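Local coordinates for protein mirolysin (PDB 6R7V) that is a zinc metallopeptidase of the pappalysin family, made as a zymogen that a cysteine switch keeps latent, and probably cleaves proteins, at residues Glu243-Phe248 with Asp272-Leu277. The protein carries 1 engineered substitution. Residues are numbered along the deposited sequence; the frame is centred on the assembly and turned at random.
Sequences EGCPSF and DACMNL
Gly-244 makes a light contact with Cys-274. Its carbonyl O lies 4.4 Å from Cys-274 CB. Gly-244 also has a backbone hydrogen bond with Tyr-271, just past strand 269-270, with which the weakly bonded strand 243-244 runs parallel. The backbone of Gly-244 has a positive phi, and the chain turns from the strand into an irregular run.

Cys-245 carries the contact. Its SG is bonded to Cys-274 SG at 2.0 Å. The CA atoms of Cys-245 and Cys-274 are 5.7 Å apart. Cys-245 places SG anti to its own backbone N (chi1 -163°), and the sulfur reaches across to 272-277. Cys-274 comes from the end of the 3-10 turn 272-274. Its CB points toward 243-248, with SG anti to the carbonyl carbon. The torsion about the S-S bond is -98°, close to a right angle and left-handed in sense. The two CB atoms of Cys-245 and Cys-274 therefore stay 4.1 Å apart. Whether the bridge is fixed in one shape is doubtful, since both cysteines occur in two conformers.

Beyond the bridge 243-248 leaves 272-277. Pro-246 turns its ring to Thr-270 of the neighbouring strand, and Phe-248 rests on Pro-89. In 272-277, Asp-272 is fixed by a salt bridge to Arg-4 and by the backbone N of Lys-201 and Arg-203.

The contact is thus a surface disulfide, with little other packing between the segments. It closes a loop of 28 residues between the cysteines, which also contains Cys-254 of the second disulfide. The covalent link joins the chain following the calcium ligands Gln-238 and Gly-239 to the turn ahead of helix 280-288. It probably limits how far 243-248 and 272-277 can move apart; being a disulfide, it could be opened by reduction.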
loop_
_atom_site.group_PDB
_atom_site.type_symbol
_atom_site.label_atom_id
_atom_site.label_comp_id
_atom_site.label_asym_id
_atom_site.label_seq_id
_atom_site.Cartn_x
_atom_site.Cartn_y
_atom_site.Cartn_z
ATOM N N GLU A 243 -14.086 -11.215 -1.406
ATOM C CA GLU A 243 -13.466 -11.653 -0.173
ATOM C C GLU A 243 -13.150 -13.129 -0.285
ATOM O O GLU A 243 -13.622 -13.802 -1.208
ATOM C CB GLU A 243 -14.371 -11.361 1.038
ATOM C CG GLU A 243 -15.704 -12.091 0.984
ATOM C CD GLU A 243 -16.683 -11.829 2.111
ATOM O OE1 GLU A 243 -16.338 -11.093 3.065
ATOM O OE2 GLU A 243 -17.815 -12.359 2.027
ATOM N N GLY A 244 -12.312 -13.613 0.612
ATOM C CA GLY A 244 -11.985 -15.030 0.594
ATOM C C GLY A 244 -11.168 -15.437 -0.605
ATOM O O GLY A 244 -10.264 -14.720 -1.007
ATOM N N CYS A 245 -11.491 -16.614 -1.156
ATOM C CA CYS A 245 -10.784 -17.179 -2.297
ATOM C C CYS A 245 -11.799 -17.571 -3.404
ATOM O O CYS A 245 -12.201 -18.745 -3.498
ATOM C CB CYS A 245 -9.964 -18.382 -1.832
ATOM S SG CYS A 245 -8.669 -18.891 -2.989
ATOM N N PRO A 246 -12.232 -16.603 -4.240
ATOM C CA PRO A 246 -13.148 -16.935 -5.335
ATOM C C PRO A 246 -12.543 -17.897 -6.349
ATOM O O PRO A 246 -11.327 -18.157 -6.359
ATOM C CB PRO A 246 -13.372 -15.573 -6.030
ATOM C CG PRO A 246 -13.070 -14.557 -4.982
ATOM C CD PRO A 246 -11.876 -15.162 -4.278
ATOM N N SER A 247 -13.402 -18.420 -7.217
ATOM C CA SER A 247 -12.958 -19.336 -8.255
ATOM C C SER A 247 -13.039 -18.662 -9.609
ATOM O O SER A 247 -13.990 -17.939 -9.896
ATOM C CB SER A 247 -13.778 -20.621 -8.239
ATOM O OG SER A 247 -13.225 -21.578 -9.131
ATOM N N PHE A 248 -12.018 -18.851 -10.403
ATOM C CA PHE A 248 -11.980 -18.254 -11.730
ATOM C C PHE A 248 -12.826 -19.046 -12.722
ATOM O O PHE A 248 -12.705 -20.276 -12.775
ATOM C CB PHE A 248 -10.540 -18.178 -12.262
ATOM C CG PHE A 248 -10.453 -17.645 -13.673
ATOM C CD1 PHE A 248 -10.463 -16.276 -13.918
ATOM C CD2 PHE A 248 -10.400 -18.513 -14.760
ATOM C CE1 PHE A 248 -10.421 -15.785 -15.222
ATOM C CE2 PHE A 248 -10.338 -18.015 -16.067
ATOM C CZ PHE A 248 -10.344 -16.651 -16.284
ATOM N N ASP A 272 -4.819 -13.288 1.239
ATOM C CA ASP A 272 -3.478 -13.119 0.714
ATOM C C ASP A 272 -3.019 -14.166 -0.296
ATOM O O ASP A 272 -2.352 -13.817 -1.283
ATOM C CB ASP A 272 -2.485 -13.177 1.855
ATOM C CG ASP A 272 -2.427 -11.985 2.786
ATOM O OD1 ASP A 272 -3.410 -11.214 2.842
ATOM O OD2 ASP A 272 -1.418 -11.843 3.476
ATOM N N ALA A 273 -3.297 -15.451 -0.026
ATOM C CA ALA A 273 -2.837 -16.527 -0.900
ATOM C C ALA A 273 -3.599 -16.585 -2.230
ATOM O O ALA A 273 -3.164 -17.318 -3.129
ATOM C CB ALA A 273 -2.927 -17.865 -0.184
ATOM N N CYS A 274 -4.689 -15.827 -2.358
ATOM C CA CYS A 274 -5.418 -15.882 -3.615
ATOM C C CYS A 274 -5.165 -14.612 -4.465
ATOM O O CYS A 274 -5.671 -14.523 -5.576
ATOM C CB CYS A 274 -6.891 -16.163 -3.357
ATOM S SG CYS A 274 -7.148 -17.684 -2.399
ATOM N N MET A 275 -4.276 -13.705 -4.006
ATOM C CA MET A 275 -3.820 -12.557 -4.770
ATOM C C MET A 275 -2.529 -12.869 -5.482
ATOM O O MET A 275 -1.684 -13.604 -4.954
ATOM C CB MET A 275 -3.565 -11.362 -3.869
ATOM C CG MET A 275 -4.783 -10.875 -3.197
ATOM S SD MET A 275 -4.366 -9.520 -2.064
ATOM C CE MET A 275 -5.998 -8.713 -2.043
ATOM N N ASN A 276 -2.307 -12.254 -6.644
ATOM C CA ASN A 276 -1.056 -12.561 -7.330
ATOM C C ASN A 276 -0.692 -11.585 -8.463
ATOM O O ASN A 276 0.260 -11.877 -9.190
ATOM C CB ASN A 276 -1.056 -14.015 -7.875
ATOM C CG ASN A 276 -2.326 -14.311 -8.624
ATOM O OD1 ASN A 276 -2.654 -13.621 -9.585
ATOM N ND2 ASN A 276 -3.093 -15.313 -8.173
ATOM N N LEU A 277 -1.368 -10.410 -8.582
ATOM C CA LEU A 277 -0.890 -9.457 -9.584
ATOM C C LEU A 277 -1.296 -8.038 -9.331
ATOM O O LEU A 277 -2.321 -7.731 -8.675
ATOM C CB LEU A 277 -1.316 -9.812 -11.052
ATOM C CG LEU A 277 -2.716 -9.337 -11.489
ATOM C CD1 LEU A 277 -2.850 -9.378 -13.023
ATOM C CD2 LEU A 277 -3.825 -10.188 -10.881
#